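Local coordinates for methyltransferase-like protein 5 (PDB 1WY7) that probably acts as an S-adenosylmethionine-dependent methyltransferase, perhaps on RNA, and binds the reaction product S-adenosyl-L-homocysteine in a Rossmann-like domain, at residues P31-L41 and H171-I179; A58-L69 and A84-F95. All blocks are in the same frame, centred on the assembly; numbering follows the deposited sequence.

Contact 1. Residues P31-L41 and H171-I179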
loop_
_atom_site.group_PDB
_atom_site.type_symbol
_atom_site.label_atom_id
_atom_site.label_comp_id
_atom_site.label_asym_id
_atom_site.label_seq_id
_atom_site.Cartn_x
_atom_site.Cartn_y
_atom_site.Cartn_z
ATOM N N PRO A 31 -0.485 -9.620 -0.143
ATOM C CA PRO A 31 0.256 -10.854 0.143
ATOM C C PRO A 31 1.572 -10.555 0.874
ATOM O O PRO A 31 2.255 -9.572 0.577
ATOM C CB PRO A 31 0.464 -11.454 -1.247
ATOM C CG PRO A 31 -0.781 -11.024 -1.973
ATOM C CD PRO A 31 -0.885 -9.563 -1.559
ATOM N N GLY A 32 1.916 -11.403 1.835
ATOM C CA GLY A 32 3.130 -11.200 2.613
ATOM C C GLY A 32 4.415 -10.985 1.831
ATOM O O GLY A 32 5.235 -10.151 2.187
ATOM N N ASN A 33 4.603 -11.735 0.758
ATOM C CA ASN A 33 5.825 -11.591 -0.021
ATOM C C ASN A 33 5.943 -10.215 -0.668
ATOM O O ASN A 33 6.965 -9.542 -0.525
ATOM C CB ASN A 33 5.924 -12.695 -1.083
ATOM C CG ASN A 33 4.985 -12.479 -2.261
ATOM O OD1 ASN A 33 3.768 -12.317 -2.093
ATOM N ND2 ASN A 33 5.551 -12.487 -3.473
ATOM N N ALA A 34 4.899 -9.787 -1.371
ATOM C CA ALA A 34 4.922 -8.482 -2.022
ATOM C C ALA A 34 5.047 -7.387 -0.966
ATOM O O ALA A 34 5.833 -6.446 -1.127
ATOM C CB ALA A 34 3.646 -8.276 -2.853
ATOM N N ALA A 35 4.275 -7.517 0.111
ATOM C CA ALA A 35 4.309 -6.543 1.199
ATOM C C ALA A 35 5.721 -6.422 1.765
ATOM O O ALA A 35 6.212 -5.311 2.009
ATOM C CB ALA A 35 3.353 -6.964 2.292
ATOM N N SER A 36 6.359 -7.574 1.990
ATOM C CA SER A 36 7.733 -7.645 2.502
ATOM C C SER A 36 8.693 -6.930 1.570
ATOM O O SER A 36 9.548 -6.186 2.021
ATOM C CB SER A 36 8.221 -9.097 2.614
ATOM O OG SER A 36 7.505 -9.782 3.611
ATOM N N GLU A 37 8.571 -7.186 0.270
ATOM C CA GLU A 37 9.434 -6.553 -0.723
ATOM C C GLU A 37 9.324 -5.036 -0.677
ATOM O O GLU A 37 10.326 -4.323 -0.599
ATOM C CB GLU A 37 9.058 -7.005 -2.135
ATOM C CG GLU A 37 9.489 -8.416 -2.500
ATOM C CD GLU A 37 10.992 -8.547 -2.779
ATOM O OE1 GLU A 37 11.401 -9.636 -3.231
ATOM O OE2 GLU A 37 11.766 -7.586 -2.556
ATOM N N LEU A 38 8.095 -4.542 -0.733
ATOM C CA LEU A 38 7.881 -3.105 -0.735
ATOM C C LEU A 38 8.445 -2.466 0.527
ATOM O O LEU A 38 9.163 -1.472 0.445
ATOM C CB LEU A 38 6.378 -2.791 -0.882
ATOM C CG LEU A 38 5.938 -1.316 -0.845
ATOM C CD1 LEU A 38 4.532 -1.168 -1.436
ATOM C CD2 LEU A 38 5.980 -0.796 0.597
ATOM N N LEU A 39 8.116 -3.044 1.684
ATOM C CA LEU A 39 8.558 -2.520 2.976
ATOM C C LEU A 39 10.063 -2.602 3.208
ATOM O O LEU A 39 10.666 -1.666 3.728
ATOM C CB LEU A 39 7.823 -3.243 4.110
ATOM C CG LEU A 39 6.340 -2.902 4.276
ATOM C CD1 LEU A 39 5.666 -3.940 5.146
ATOM C CD2 LEU A 39 6.205 -1.520 4.892
ATOM N N TRP A 40 10.668 -3.722 2.830
ATOM C CA TRP A 40 12.101 -3.869 3.021
ATOM C C TRP A 40 12.832 -2.856 2.163
ATOM O O TRP A 40 13.789 -2.239 2.607
ATOM C CB TRP A 40 12.563 -5.276 2.659
ATOM C CG TRP A 40 13.856 -5.567 3.304
ATOM C CD1 TRP A 40 15.091 -5.564 2.721
ATOM C CD2 TRP A 40 14.068 -5.803 4.701
ATOM N NE1 TRP A 40 16.063 -5.779 3.672
ATOM C CE2 TRP A 40 15.462 -5.929 4.896
ATOM C CE3 TRP A 40 13.213 -5.917 5.807
ATOM C CZ2 TRP A 40 16.023 -6.162 6.154
ATOM C CZ3 TRP A 40 13.765 -6.149 7.059
ATOM C CH2 TRP A 40 15.161 -6.269 7.222
ATOM N N LEU A 41 12.364 -2.680 0.927
ATOM C CA LEU A 41 12.970 -1.712 0.022
ATOM C C LEU A 41 12.909 -0.324 0.651
ATOM O O LEU A 41 13.921 0.383 0.729
ATOM C CB LEU A 41 12.229 -1.695 -1.316
ATOM C CG LEU A 41 12.609 -0.539 -2.250
ATOM C CD1 LEU A 41 14.081 -0.646 -2.614
ATOM C CD2 LEU A 41 11.746 -0.581 -3.505
ATOM N N HIS A 171 12.831 3.205 -8.457
ATOM C CA HIS A 171 12.935 1.755 -8.331
ATOM C C HIS A 171 11.652 1.097 -8.778
ATOM O O HIS A 171 10.565 1.652 -8.609
ATOM C CB HIS A 171 13.167 1.329 -6.884
ATOM C CG HIS A 171 14.419 1.871 -6.274
ATOM N ND1 HIS A 171 14.562 3.196 -5.931
ATOM C CD2 HIS A 171 15.561 1.255 -5.888
ATOM C CE1 HIS A 171 15.739 3.373 -5.352
ATOM N NE2 HIS A 171 16.363 2.208 -5.316
ATOM N N ARG A 172 11.777 -0.091 -9.347
ATOM C CA ARG A 172 10.623 -0.868 -9.773
ATOM C C ARG A 172 11.027 -2.331 -9.651
ATOM O O ARG A 172 11.897 -2.803 -10.385
ATOM C CB ARG A 172 10.220 -0.564 -11.225
ATOM C CG ARG A 172 8.921 -1.276 -11.653
ATOM C CD ARG A 172 8.657 -1.213 -13.157
ATOM N NE ARG A 172 9.438 -2.212 -13.883
ATOM C CZ ARG A 172 9.578 -2.252 -15.205
ATOM N NH1 ARG A 172 10.312 -3.207 -15.764
ATOM N NH2 ARG A 172 8.998 -1.338 -15.973
ATOM N N LEU A 173 10.414 -3.034 -8.707
ATOM C CA LEU A 173 10.702 -4.443 -8.499
ATOM C C LEU A 173 9.516 -5.237 -9.004
ATOM O O LEU A 173 8.363 -4.891 -8.733
ATOM C CB LEU A 173 10.931 -4.746 -7.015
ATOM C CG LEU A 173 11.856 -3.843 -6.183
ATOM C CD1 LEU A 173 12.329 -4.645 -4.984
ATOM C CD2 LEU A 173 13.046 -3.335 -6.985
ATOM N N THR A 174 9.792 -6.306 -9.737
ATOM C CA THR A 174 8.722 -7.126 -10.271
ATOM C C THR A 174 8.658 -8.490 -9.584
ATOM O O THR A 174 9.673 -9.184 -9.462
ATOM C CB THR A 174 8.895 -7.300 -11.786
ATOM O OG1 THR A 174 9.091 -6.010 -12.383
ATOM C CG2 THR A 174 7.666 -7.955 -12.399
ATOM N N THR A 175 7.465 -8.847 -9.109
ATOM C CA THR A 175 7.224 -10.124 -8.430
ATOM C C THR A 175 5.846 -10.673 -8.741
ATOM O O THR A 175 4.945 -9.947 -9.156
ATOM C CB THR A 175 7.277 -10.029 -6.884
ATOM O OG1 THR A 175 6.875 -8.719 -6.472
ATOM C CG2 THR A 175 8.660 -10.363 -6.356
ATOM N N LYS A 176 5.688 -11.969 -8.508
ATOM C CA LYS A 176 4.423 -12.646 -8.734
ATOM C C LYS A 176 3.771 -12.846 -7.381
ATOM O O LYS A 176 4.421 -13.286 -6.432
ATOM C CB LYS A 176 4.663 -14.012 -9.380
ATOM C CG LYS A 176 5.802 -14.010 -10.386
ATOM C CD LYS A 176 5.929 -15.331 -11.138
ATOM C CE LYS A 176 4.909 -15.427 -12.260
ATOM N NZ LYS A 176 5.156 -16.605 -13.135
ATOM N N ILE A 177 2.496 -12.506 -7.273
ATOM C CA ILE A 177 1.795 -12.704 -6.012
ATOM C C ILE A 177 0.671 -13.690 -6.242
ATOM O O ILE A 177 0.297 -13.965 -7.381
ATOM C CB ILE A 177 1.194 -11.392 -5.461
ATOM C CG1 ILE A 177 0.152 -10.829 -6.440
ATOM C CG2 ILE A 177 2.316 -10.386 -5.195
ATOM C CD1 ILE A 177 -0.580 -9.603 -5.909
ATOM N N GLU A 178 0.141 -14.230 -5.158
ATOM C CA GLU A 178 -0.957 -15.168 -5.257
ATOM C C GLU A 178 -2.071 -14.696 -4.351
ATOM O O GLU A 178 -1.896 -14.586 -3.139
ATOM C CB GLU A 178 -0.493 -16.568 -4.852
ATOM C CG GLU A 178 0.641 -17.084 -5.716
ATOM C CD GLU A 178 1.039 -18.502 -5.383
ATOM O OE1 GLU A 178 1.436 -18.759 -4.225
ATOM O OE2 GLU A 178 0.958 -19.362 -6.285
ATOM N N ILE A 179 -3.219 -14.404 -4.941
ATOM C CA ILE A 179 -4.343 -13.959 -4.151
ATOM C C ILE A 179 -5.299 -15.131 -4.054
ATOM O O ILE A 179 -5.921 -15.519 -5.039
ATOM C CB ILE A 179 -5.041 -12.744 -4.801
ATOM C CG1 ILE A 179 -4.005 -11.642 -5.074
ATOM C CG2 ILE A 179 -6.122 -12.209 -3.869
ATOM C CD1 ILE A 179 -4.565 -10.405 -5.763
HETATM O O HOH W 1 2.138 -14.187 -3.176
#
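Asn33 OD1 receives a 2.7 Å hydrogen bond from a water that in turn accepts a bond from Glu178 N at 2.8 Å, while the other end of the same amide reaches the strand directly. Here helix 32-44 of a Rossmann-like methyltransferase fold lies across strand 167-179, one of the two edge strands of its seven-stranded sheet. The axes of the two segments approach to 8.2 Å with their N-to-C directions 142° apart. Asn33 ND2 donates to Lys176 O at 3.3 Å, a bent bond (144° at the hydrogen) that arrives tilted from the carbonyl plane. With CG lodged between the backbone N and the carbonyl carbon (chi1 75°), the amide crosses the Ile177 side chain at about a right angle. One polar side chain thus binds Lys176 directly and Glu178 through water, and rests on Ile177 between them.

Beside this bridge Ile177 packs against the start of the helix. Its CG2 presses on Ala34 CB at 3.4 Å, tighter than usual for two carbons, and Pro31, the N-cap residue, sets its CG against Ile177 CB at 4.0 Å. Farther along, alternate strand residues present side chains to the helix. Glu37, its chain bent at chi2, lays its carboxylate oxygens against carbons of the strand, OE2 against Leu173 CD1 and OE1 near Thr175 CG2. The carboxylate of Glu178 turns to Arg192 on strand 191-202 in a salt bridge. At the far end Leu41 divides its branches: CD2 meets Leu173 CG at 4.2 Å, and CD1 approaches His171 CD2 obliquely at 4.1 Å.

Contact 2. Residues A58-L69 and A84-F95; sequences AGTGVLSYGALL and AVDVLIENLGEF. With SAH (S-adenosyl-L-homocysteine), chain E.
Thr60 and Leu88 bring the two backbones to within 4.4 Å between CA atoms, and from there the chains spread, reaching 7.2 Å at Leu68 and Phe95. The first segment opens with a type II' turn, Ala58 to Gly61, and runs into helix 62-69; the second holds most of helix 82-91 and the short 3-10 segment that follows. The turn belongs to the glycine-rich loop characteristic of S-adenosylmethionine-dependent methyltransferases, and Gly59 lies bare against the ribose of S-adenosyl-L-homocysteine.

Asn91 also holds the turn: its ND2 gives Thr60 O a nearly straight bond of 2.9 Å (168°) in the plane of the amide. That carbonyl meets the CA-H of Leu88 too, and Asn91 OD1 is itself held by Lys16 N. Beyond, Tyr65 swings CG anti to its own backbone N (chi1 -175°), which carries the ring over to the second segment. Leu92 CD2 sits at the ring edge, and Tyr65 OH donates to Glu94 OE2 at 2.8 Å, meeting it from above the carboxylate plane. Phe95 turns its edge to the face of Tyr65 in a T-shaped pair, centroids 5.6 Å apart and planes at 82°. The face of Phe95 receives Leu68 CB in a CH-pi contact, 3.5 Å from the ring centroid.

Val62 N donates to the ligand carboxylate atom O at 2.8 Å. Thr60 OG1 accepts only a weak bond from the ligand amine. Asn91 is thus placed as a second-shell group, probably steadying the turn that carries ligand-binding atoms, and the start of helix 62-69 probably helps stabilise the carboxylate's charge.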
loop_
_atom_site.group_PDB
_atom_site.type_symbol
_atom_site.label_atom_id
_atom_site.label_comp_id
_atom_site.label_asym_id
_atom_site.label_seq_id
_atom_site.Cartn_x
_atom_site.Cartn_y
_atom_site.Cartn_z
ATOM N N ALA A 58 -5.574 1.294 3.258
ATOM C CA ALA A 58 -5.004 0.438 4.309
ATOM C C ALA A 58 -5.634 -0.942 4.492
ATOM O O ALA A 58 -4.966 -1.880 4.947
ATOM C CB ALA A 58 -4.996 1.193 5.647
ATOM N N GLY A 59 -6.913 -1.064 4.153
ATOM C CA GLY A 59 -7.595 -2.345 4.285
ATOM C C GLY A 59 -7.451 -2.996 5.652
ATOM O O GLY A 59 -7.872 -2.426 6.670
ATOM N N THR A 60 -6.855 -4.193 5.680
ATOM C CA THR A 60 -6.658 -4.917 6.940
ATOM C C THR A 60 -5.418 -4.451 7.695
ATOM O O THR A 60 -5.185 -4.884 8.823
ATOM C CB THR A 60 -6.535 -6.452 6.745
ATOM O OG1 THR A 60 -5.402 -6.753 5.920
ATOM C CG2 THR A 60 -7.787 -7.001 6.105
ATOM N N GLY A 61 -4.620 -3.583 7.074
ATOM C CA GLY A 61 -3.431 -3.073 7.734
ATOM C C GLY A 61 -2.113 -3.822 7.570
ATOM O O GLY A 61 -1.200 -3.611 8.356
ATOM N N VAL A 62 -1.983 -4.673 6.558
ATOM C CA VAL A 62 -0.728 -5.415 6.372
ATOM C C VAL A 62 0.471 -4.477 6.209
ATOM O O VAL A 62 1.478 -4.624 6.911
ATOM C CB VAL A 62 -0.780 -6.342 5.132
ATOM C CG1 VAL A 62 0.590 -6.938 4.877
ATOM C CG2 VAL A 62 -1.804 -7.451 5.341
ATOM N N LEU A 63 0.365 -3.518 5.287
ATOM C CA LEU A 63 1.452 -2.576 5.049
ATOM C C LEU A 63 1.712 -1.698 6.269
ATOM O O LEU A 63 2.863 -1.407 6.603
ATOM C CB LEU A 63 1.143 -1.689 3.833
ATOM C CG LEU A 63 1.084 -2.401 2.481
ATOM C CD1 LEU A 63 0.902 -1.369 1.385
ATOM C CD2 LEU A 63 2.389 -3.193 2.244
ATOM N N SER A 64 0.636 -1.286 6.926
ATOM C CA SER A 64 0.732 -0.442 8.111
ATOM C C SER A 64 1.468 -1.164 9.230
ATOM O O SER A 64 2.351 -0.596 9.877
ATOM C CB SER A 64 -0.668 -0.080 8.605
ATOM O OG SER A 64 -1.336 0.750 7.681
ATOM N N TYR A 65 1.074 -2.412 9.460
ATOM C CA TYR A 65 1.681 -3.235 10.504
ATOM C C TYR A 65 3.188 -3.387 10.247
ATOM O O TYR A 65 4.010 -3.177 11.153
ATOM C CB TYR A 65 0.991 -4.604 10.538
ATOM C CG TYR A 65 1.448 -5.519 11.650
ATOM C CD1 TYR A 65 2.514 -6.397 11.466
ATOM C CD2 TYR A 65 0.801 -5.520 12.879
ATOM C CE1 TYR A 65 2.919 -7.258 12.480
ATOM C CE2 TYR A 65 1.195 -6.374 13.899
ATOM C CZ TYR A 65 2.253 -7.242 13.692
ATOM O OH TYR A 65 2.633 -8.113 14.686
ATOM N N GLY A 66 3.538 -3.732 9.007
ATOM C CA GLY A 66 4.930 -3.898 8.635
ATOM C C GLY A 66 5.739 -2.634 8.865
ATOM O O GLY A 66 6.871 -2.689 9.371
ATOM N N ALA A 67 5.163 -1.492 8.497
ATOM C CA ALA A 67 5.835 -0.210 8.665
ATOM C C ALA A 67 6.100 0.049 10.142
ATOM O O ALA A 67 7.209 0.436 10.519
ATOM C CB ALA A 67 4.989 0.925 8.079
ATOM N N LEU A 68 5.076 -0.148 10.972
ATOM C CA LEU A 68 5.216 0.053 12.408
ATOM C C LEU A 68 6.284 -0.909 12.917
ATOM O O LEU A 68 7.159 -0.539 13.699
ATOM C CB LEU A 68 3.906 -0.235 13.148
ATOM C CG LEU A 68 2.834 0.837 13.379
ATOM C CD1 LEU A 68 3.462 2.166 13.785
ATOM C CD2 LEU A 68 2.038 0.995 12.137
ATOM N N LEU A 69 6.192 -2.153 12.463
ATOM C CA LEU A 69 7.131 -3.200 12.843
ATOM C C LEU A 69 8.556 -2.769 12.482
ATOM O O LEU A 69 9.512 -3.059 13.207
ATOM C CB LEU A 69 6.766 -4.488 12.095
ATOM C CG LEU A 69 7.213 -5.848 12.625
ATOM C CD1 LEU A 69 8.724 -5.935 12.588
ATOM C CD2 LEU A 69 6.677 -6.047 14.040
ATOM N N ALA A 84 -13.489 -2.854 7.165
ATOM C CA ALA A 84 -12.091 -3.203 6.990
ATOM C C ALA A 84 -11.326 -2.618 8.173
ATOM O O ALA A 84 -10.397 -3.235 8.691
ATOM C CB ALA A 84 -11.564 -2.629 5.665
ATOM N N VAL A 85 -11.732 -1.428 8.603
ATOM C CA VAL A 85 -11.092 -0.764 9.729
ATOM C C VAL A 85 -11.220 -1.599 11.004
ATOM O O VAL A 85 -10.312 -1.596 11.832
ATOM C CB VAL A 85 -11.699 0.647 9.935
ATOM C CG1 VAL A 85 -11.081 1.333 11.161
ATOM C CG2 VAL A 85 -11.448 1.481 8.691
ATOM N N ASP A 86 -12.332 -2.320 11.158
ATOM C CA ASP A 86 -12.508 -3.159 12.347
ATOM C C ASP A 86 -11.359 -4.165 12.441
ATOM O O ASP A 86 -10.798 -4.381 13.514
ATOM C CB ASP A 86 -13.837 -3.921 12.309
ATOM C CG ASP A 86 -15.046 -3.005 12.319
ATOM O OD1 ASP A 86 -15.045 -2.006 13.073
ATOM O OD2 ASP A 86 -16.007 -3.295 11.570
ATOM N N VAL A 87 -11.021 -4.775 11.313
ATOM C CA VAL A 87 -9.933 -5.747 11.242
ATOM C C VAL A 87 -8.602 -5.032 11.434
ATOM O O VAL A 87 -7.710 -5.522 12.127
ATOM C CB VAL A 87 -9.925 -6.464 9.860
ATOM C CG1 VAL A 87 -8.776 -7.467 9.779
ATOM C CG2 VAL A 87 -11.262 -7.160 9.634
ATOM N N LEU A 88 -8.482 -3.868 10.798
ATOM C CA LEU A 88 -7.276 -3.043 10.872
ATOM C C LEU A 88 -6.909 -2.748 12.326
ATOM O O LEU A 88 -5.769 -2.965 12.742
ATOM C CB LEU A 88 -7.513 -1.735 10.100
ATOM C CG LEU A 88 -6.526 -0.566 9.939
ATOM C CD1 LEU A 88 -6.067 -0.044 11.287
ATOM C CD2 LEU A 88 -5.364 -0.988 9.112
ATOM N N ILE A 89 -7.877 -2.259 13.093
ATOM C CA ILE A 89 -7.644 -1.914 14.492
ATOM C C ILE A 89 -7.164 -3.103 15.309
ATOM O O ILE A 89 -6.270 -2.979 16.140
ATOM C CB ILE A 89 -8.917 -1.359 15.144
ATOM C CG1 ILE A 89 -9.479 -0.224 14.290
ATOM C CG2 ILE A 89 -8.617 -0.877 16.551
ATOM C CD1 ILE A 89 -8.501 0.856 13.983
ATOM N N GLU A 90 -7.763 -4.262 15.068
ATOM C CA GLU A 90 -7.359 -5.439 15.808
ATOM C C GLU A 90 -5.953 -5.869 15.399
ATOM O O GLU A 90 -5.137 -6.217 16.254
ATOM C CB GLU A 90 -8.346 -6.587 15.594
ATOM C CG GLU A 90 -8.204 -7.664 16.658
ATOM C CD GLU A 90 -9.059 -8.879 16.390
ATOM O OE1 GLU A 90 -10.253 -8.696 16.080
ATOM O OE2 GLU A 90 -8.539 -10.016 16.498
ATOM N N ASN A 91 -5.663 -5.832 14.103
ATOM C CA ASN A 91 -4.342 -6.225 13.632
ATOM C C ASN A 91 -3.217 -5.346 14.188
ATOM O O ASN A 91 -2.141 -5.850 14.506
ATOM C CB ASN A 91 -4.299 -6.223 12.099
ATOM C CG ASN A 91 -4.918 -7.470 11.496
ATOM O OD1 ASN A 91 -4.874 -8.540 12.090
ATOM N ND2 ASN A 91 -5.476 -7.342 10.300
ATOM N N LEU A 92 -3.466 -4.042 14.309
ATOM C CA LEU A 92 -2.455 -3.109 14.822
ATOM C C LEU A 92 -2.540 -2.912 16.338
ATOM O O LEU A 92 -1.970 -1.961 16.883
ATOM C CB LEU A 92 -2.588 -1.739 14.154
ATOM C CG LEU A 92 -2.492 -1.609 12.630
ATOM C CD1 LEU A 92 -2.210 -0.146 12.276
ATOM C CD2 LEU A 92 -1.396 -2.478 12.090
ATOM N N GLY A 93 -3.262 -3.808 17.007
ATOM C CA GLY A 93 -3.421 -3.719 18.449
ATOM C C GLY A 93 -2.152 -3.500 19.258
ATOM O O GLY A 93 -2.169 -2.759 20.223
ATOM N N GLU A 94 -1.049 -4.124 18.868
ATOM C CA GLU A 94 0.193 -3.974 19.613
ATOM C C GLU A 94 0.920 -2.645 19.390
ATOM O O GLU A 94 1.932 -2.368 20.033
ATOM C CB GLU A 94 1.111 -5.149 19.297
ATOM C CG GLU A 94 1.142 -5.496 17.828
ATOM C CD GLU A 94 1.860 -6.797 17.547
ATOM O OE1 GLU A 94 3.073 -6.887 17.844
ATOM O OE2 GLU A 94 1.208 -7.729 17.025
ATOM N N PHE A 95 0.408 -1.817 18.486
ATOM C CA PHE A 95 1.035 -0.529 18.237
ATOM C C PHE A 95 0.086 0.587 18.622
ATOM O O PHE A 95 0.155 1.694 18.091
ATOM C CB PHE A 95 1.432 -0.402 16.767
ATOM C CG PHE A 95 2.509 -1.345 16.358
ATOM C CD1 PHE A 95 2.207 -2.494 15.646
ATOM C CD2 PHE A 95 3.827 -1.097 16.708
ATOM C CE1 PHE A 95 3.211 -3.399 15.281
ATOM C CE2 PHE A 95 4.841 -1.992 16.353
ATOM C CZ PHE A 95 4.527 -3.146 15.637
HETATM N N SAH E . -5.353 -5.452 2.841
HETATM C CA SAH E . -4.443 -4.670 1.979
HETATM C CB SAH E . -5.294 -3.614 1.255
HETATM C CG SAH E . -5.743 -4.248 -0.012
HETATM S SD SAH E . -6.830 -3.446 -1.207
HETATM C C SAH E . -3.358 -4.127 2.870
HETATM O O SAH E . -3.154 -4.702 3.984
HETATM O OXT SAH E . -2.750 -3.111 2.395
HETATM C "C5'" SAH E . -6.813 -1.706 -0.834
HETATM C "C4'" SAH E . -7.996 -1.081 -0.078
HETATM O "O4'" SAH E . -8.451 0.094 -0.794
HETATM C "C3'" SAH E . -9.274 -1.917 0.010
HETATM O "O3'" SAH E . -9.262 -2.417 1.362
HETATM C "C2'" SAH E . -10.443 -0.934 -0.164
HETATM O "O2'" SAH E . -11.551 -0.943 0.708
HETATM C "C1'" SAH E . -9.721 0.419 -0.281
HETATM N N9 SAH E . -10.359 1.370 -1.180
HETATM C C8 SAH E . -10.975 1.179 -2.404
HETATM N N7 SAH E . -11.427 2.281 -2.949
HETATM C C5 SAH E . -11.092 3.273 -2.032
HETATM C C6 SAH E . -11.275 4.683 -2.008
HETATM N N6 SAH E . -11.886 5.343 -3.016
HETATM N N1 SAH E . -10.825 5.410 -0.932
HETATM C C2 SAH E . -10.206 4.747 0.073
HETATM N N3 SAH E . -9.968 3.418 0.166
HETATM C C4 SAH E . -10.437 2.725 -0.933
#

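In the fold
Followed from the N terminus, the chain enters helix 32-44, passes through strand 52-56 to the glycine-rich turn and helix 62-69, and after strand 74-79 reaches helix 82-91, where contact 2 closes a short helix-strand-helix loop. It then adds strands 99-103, 115-118 and 143-149 before strand 167-179 returns to helix 32-44, so contact 1 closes a far longer loop that encloses contact 2 without crossing it. Strand 191-202 later inserts between 143-149 and 167-179. The contacts meet at the two helices: Leu39 packs on Leu63, Gly66 and Ala67, and Ala35 on Val62. Together they link three helices in succession, from the sheet edge at strand 167-179 toward strand 99-103 at the other.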